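Side-chain contacts in probable ubiquitin-conjugating enzyme E2 7 (Caenorhabditis elegans, PDB 1PZV), which probably carries activated ubiquitin as a thioester and catalyses its covalent attachment to other proteins, as an E2 enzyme of the ubiquitin-conjugating family: residues T114-T117 and I118-V122; K141-R144 and E145-E149. All coordinates share one frame; numbering follows the deposited sequence.

Both contacts are local, between neighbouring turns of the chain, and both include a helix N-cap, yet they sit on opposite sides of the molecule's centre, their own centres about 28 Å apart. Interaction 1 spans the N-cap and first turns of helix 115-127 and is partly buried: a two-way threonine cap opens the helix, and regular backbone bonds and aliphatic packing carry it onward, with Val115, Ile118 and Leu119 buried. Interaction 2 lies at the surface and joins two elements, the end of helix 137-144 and the start of helix 147-161, across a tight corner. There, longer polar or charged side chains touch largely through their carbons, and a single asparagine bond caps the second helix.

Interaction 1 of 2, residues T114-T117 and I118-V122; sequences TVET and ILLSV
Ile118 N, Leu119 N, Leu120 N and Ser121 N donate in turn to the carbonyls of Thr114, Val115, Glu116 and Thr117, the i to i+4 pattern of an alpha-helix in its first turns; the Leu119 N to Val115 O bond is 2.8 Å and practically straight. Ahead of the helix, Thr114 N gives a 3.2 Å bond to Thr117 OG1 at 174°, while Thr117 N returns a weak one of 3.3 Å to Thr114 OG1. With chi1 at -55°, Thr117 OG1 stays beside its own backbone N and faces back to Thr114. A valine in its place would probably leave Thr114 N without this acceptor and reduce the cap to its weak half. Val115 and Leu119, one turn apart, run side by side, CG1 of the valine 4.1 Å from CG of the leucine, with Val115 touching Gln11 and Leu119 touching Met15 of helix 5-17. On the exposed face, Glu116 CG lies alongside Leu120 CD1 at 4.0 Å. Ser121 OG turns back to Ile118 O at 3.0 Å, sharing that acceptor with Val122 N. The reciprocal threonine bonds form a capping box, here opening helix 115-127 of the UBC fold.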
loop_
_atom_site.group_PDB
_atom_site.type_symbol
_atom_site.label_atom_id
_atom_site.label_comp_id
_atom_site.label_asym_id
_atom_site.label_seq_id
_atom_site.Cartn_x
_atom_site.Cartn_y
_atom_site.Cartn_z
ATOM N N THR A 114 5.649 -3.781 -12.090
ATOM C CA THR A 114 6.291 -4.604 -11.068
ATOM C C THR A 114 5.867 -4.198 -9.653
ATOM O O THR A 114 5.185 -3.176 -9.450
ATOM C CB THR A 114 7.827 -4.497 -11.147
ATOM O OG1 THR A 114 8.235 -3.179 -10.764
ATOM C CG2 THR A 114 8.308 -4.783 -12.554
ATOM N N VAL A 115 6.270 -5.017 -8.684
ATOM C CA VAL A 115 5.954 -4.758 -7.291
ATOM C C VAL A 115 6.471 -3.358 -7.010
ATOM O O VAL A 115 5.850 -2.579 -6.278
ATOM C CB VAL A 115 6.656 -5.779 -6.369
ATOM C CG1 VAL A 115 6.373 -5.456 -4.916
ATOM C CG2 VAL A 115 6.176 -7.186 -6.698
ATOM N N GLU A 116 7.610 -3.054 -7.623
ATOM C CA GLU A 116 8.235 -1.758 -7.478
ATOM C C GLU A 116 7.268 -0.658 -7.895
ATOM O O GLU A 116 7.119 0.337 -7.195
ATOM C CB GLU A 116 9.499 -1.684 -8.332
ATOM C CG GLU A 116 10.177 -0.311 -8.308
ATOM C CD GLU A 116 11.394 -0.226 -9.216
ATOM O OE1 GLU A 116 12.006 0.866 -9.268
ATOM O OE2 GLU A 116 11.739 -1.242 -9.874
ATOM N N THR A 117 6.615 -0.845 -9.038
ATOM C CA THR A 117 5.651 0.124 -9.548
ATOM C C THR A 117 4.532 0.343 -8.520
ATOM O O THR A 117 4.170 1.477 -8.196
ATOM C CB THR A 117 5.020 -0.365 -10.886
ATOM O OG1 THR A 117 6.055 -0.652 -11.837
ATOM C CG2 THR A 117 4.101 0.714 -11.472
ATOM N N ILE A 118 3.987 -0.755 -8.018
ATOM C CA ILE A 118 2.938 -0.706 -7.018
ATOM C C ILE A 118 3.438 0.074 -5.812
ATOM O O ILE A 118 2.822 1.067 -5.411
ATOM C CB ILE A 118 2.544 -2.128 -6.545
ATOM C CG1 ILE A 118 1.877 -2.880 -7.689
ATOM C CG2 ILE A 118 1.599 -2.059 -5.352
ATOM C CD1 ILE A 118 1.672 -4.342 -7.413
ATOM N N LEU A 119 4.553 -0.369 -5.234
ATOM C CA LEU A 119 5.077 0.301 -4.058
ATOM C C LEU A 119 5.296 1.796 -4.283
ATOM O O LEU A 119 5.049 2.618 -3.387
ATOM C CB LEU A 119 6.365 -0.373 -3.582
ATOM C CG LEU A 119 6.182 -1.806 -3.058
ATOM C CD1 LEU A 119 7.467 -2.271 -2.382
ATOM C CD2 LEU A 119 5.033 -1.856 -2.081
ATOM N N LEU A 120 5.735 2.154 -5.481
ATOM C CA LEU A 120 5.958 3.554 -5.789
ATOM C C LEU A 120 4.642 4.305 -5.820
ATOM O O LEU A 120 4.524 5.383 -5.233
ATOM C CB LEU A 120 6.671 3.710 -7.137
ATOM C CG LEU A 120 8.172 3.406 -7.112
ATOM C CD1 LEU A 120 8.751 3.447 -8.510
ATOM C CD2 LEU A 120 8.858 4.419 -6.202
ATOM N N SER A 121 3.645 3.751 -6.502
ATOM C CA SER A 121 2.362 4.441 -6.564
ATOM C C SER A 121 1.741 4.517 -5.160
ATOM O O SER A 121 0.845 5.326 -4.913
ATOM C CB SER A 121 1.411 3.759 -7.565
ATOM O OG SER A 121 0.876 2.560 -7.051
ATOM N N VAL A 122 2.234 3.689 -4.238
ATOM C CA VAL A 122 1.734 3.716 -2.861
ATOM C C VAL A 122 2.303 4.916 -2.085
ATOM O O VAL A 122 1.623 5.502 -1.235
ATOM C CB VAL A 122 2.064 2.419 -2.119
ATOM C CG1 VAL A 122 1.678 2.541 -0.644
ATOM C CG2 VAL A 122 1.337 1.275 -2.774
#

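Interaction 2 of 2, residues K141-R144 and E145-E149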
loop_
_atom_site.group_PDB
_atom_site.type_symbol
_atom_site.label_atom_id
_atom_site.label_comp_id
_atom_site.label_asym_id
_atom_site.label_seq_id
_atom_site.Cartn_x
_atom_site.Cartn_y
_atom_site.Cartn_z
ATOM N N LYS A 141 -14.126 12.797 3.271
ATOM C CA LYS A 141 -14.875 13.942 3.768
ATOM C C LYS A 141 -14.075 14.678 4.835
ATOM O O LYS A 141 -13.974 15.910 4.827
ATOM C CB LYS A 141 -16.216 13.479 4.355
ATOM C CG LYS A 141 -17.108 14.620 4.828
ATOM C CD LYS A 141 -18.547 14.175 5.054
ATOM C CE LYS A 141 -19.450 15.379 5.336
ATOM N NZ LYS A 141 -20.881 15.001 5.516
ATOM N N MET A 142 -13.487 13.915 5.744
ATOM C CA MET A 142 -12.728 14.511 6.819
ATOM C C MET A 142 -11.560 15.385 6.393
ATOM O O MET A 142 -11.501 16.553 6.758
ATOM C CB MET A 142 -12.229 13.438 7.774
ATOM C CG MET A 142 -11.777 14.024 9.087
ATOM S SD MET A 142 -11.488 12.764 10.306
ATOM C CE MET A 142 -13.140 12.046 10.448
ATOM N N GLN A 143 -10.629 14.841 5.624
ATOM C CA GLN A 143 -9.476 15.632 5.222
ATOM C C GLN A 143 -9.835 16.912 4.470
ATOM O O GLN A 143 -9.128 17.917 4.569
ATOM C CB GLN A 143 -8.540 14.797 4.363
ATOM C CG GLN A 143 -7.180 15.432 4.203
ATOM C CD GLN A 143 -6.380 14.781 3.115
ATOM O OE1 GLN A 143 -6.390 13.554 2.975
ATOM N NE2 GLN A 143 -5.670 15.592 2.331
ATOM N N ARG A 144 -10.935 16.867 3.722
ATOM C CA ARG A 144 -11.399 18.006 2.928
ATOM C C ARG A 144 -11.936 19.191 3.742
ATOM O O ARG A 144 -11.548 20.336 3.511
ATOM C CB ARG A 144 -12.464 17.530 1.932
ATOM C CG ARG A 144 -11.922 16.626 0.823
ATOM C CD ARG A 144 -11.685 17.406 -0.465
ATOM N NE ARG A 144 -12.944 17.723 -1.135
ATOM C CZ ARG A 144 -13.059 18.509 -2.204
ATOM N NH1 ARG A 144 -11.983 19.071 -2.735
ATOM N NH2 ARG A 144 -14.253 18.724 -2.749
ATOM N N GLU A 145 -12.831 18.922 4.686
ATOM C CA GLU A 145 -13.397 19.989 5.508
ATOM C C GLU A 145 -12.822 20.026 6.927
ATOM O O GLU A 145 -12.184 21.008 7.320
ATOM C CB GLU A 145 -14.922 19.855 5.554
ATOM C CG GLU A 145 -15.413 18.479 5.962
ATOM C CD GLU A 145 -16.846 18.218 5.530
ATOM O OE1 GLU A 145 -17.103 18.206 4.300
ATOM O OE2 GLU A 145 -17.713 18.027 6.416
ATOM N N ASN A 146 -13.044 18.957 7.689
ATOM C CA ASN A 146 -12.545 18.878 9.057
ATOM C C ASN A 146 -11.103 18.369 9.078
ATOM O O ASN A 146 -10.816 17.272 9.568
ATOM C CB ASN A 146 -13.437 17.954 9.887
ATOM C CG ASN A 146 -13.221 18.124 11.382
ATOM O OD1 ASN A 146 -12.126 17.887 11.899
ATOM N ND2 ASN A 146 -14.271 18.542 12.085
ATOM N N TYR A 147 -10.197 19.180 8.542
ATOM C CA TYR A 147 -8.790 18.822 8.492
ATOM C C TYR A 147 -8.215 18.689 9.894
ATOM O O TYR A 147 -7.269 17.937 10.129
ATOM C CB TYR A 147 -8.025 19.892 7.724
ATOM C CG TYR A 147 -6.611 19.505 7.378
ATOM C CD1 TYR A 147 -6.343 18.331 6.672
ATOM C CD2 TYR A 147 -5.541 20.329 7.719
ATOM C CE1 TYR A 147 -5.046 17.991 6.311
ATOM C CE2 TYR A 147 -4.241 20.001 7.359
ATOM C CZ TYR A 147 -4.002 18.832 6.654
ATOM O OH TYR A 147 -2.722 18.525 6.273
ATOM N N ALA A 148 -8.806 19.432 10.822
ATOM C CA ALA A 148 -8.384 19.445 12.215
ATOM C C ALA A 148 -8.320 18.060 12.845
ATOM O O ALA A 148 -7.253 17.596 13.249
ATOM C CB ALA A 148 -9.327 20.331 13.022
ATOM N N GLU A 149 -9.468 17.402 12.926
ATOM C CA GLU A 149 -9.538 16.088 13.539
ATOM C C GLU A 149 -8.850 15.001 12.723
ATOM O O GLU A 149 -8.413 13.988 13.279
ATOM C CB GLU A 149 -10.991 15.697 13.774
ATOM C CG GLU A 149 -11.155 14.644 14.842
ATOM C CD GLU A 149 -12.370 13.778 14.607
ATOM O OE1 GLU A 149 -13.461 14.348 14.387
ATOM O OE2 GLU A 149 -12.231 12.530 14.644
#
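Glu145 N closes the last turn of helix 137-144 with a 3.2 Å bond to Lys141 O, after which the chain turns a sharp corner, an inverse gamma turn centred on Asn146, into helix 147-161 of the UBC fold. The Glu145 side chain folds back over the turn it has just left. Its CB merely adjoins the preceding peptide, and the contacts begin at CG. Because chi1 is 52°, CG sits between the backbone N and the carbonyl carbon and comes to Lys141 O at 3.2 Å. CD then approaches Lys141 CG, with OE1 3.6 Å from that same CG. OE2 reaches farther along the extended lysine and lies 3.3 Å from CE, yet its distance to NZ is 4.5 Å, beyond a salt bridge, and any attraction there is probably modest. Gln143 and Tyr147 run side by side: Gln143 CG packs 3.9 Å from Tyr147 CD1, the amide and ring planes 49° apart, while the glutamine also touches Pro79, Pro129 and Phe150. Met142 spans the bend, its CG 3.4 Å from Asn146 O and its side chain against Trp77 and Phe150. Asn146 is the N-cap of the new helix: its OD1 accepts from Glu149 N at 2.9 Å, the N-H pointing at it with an angle of 157°.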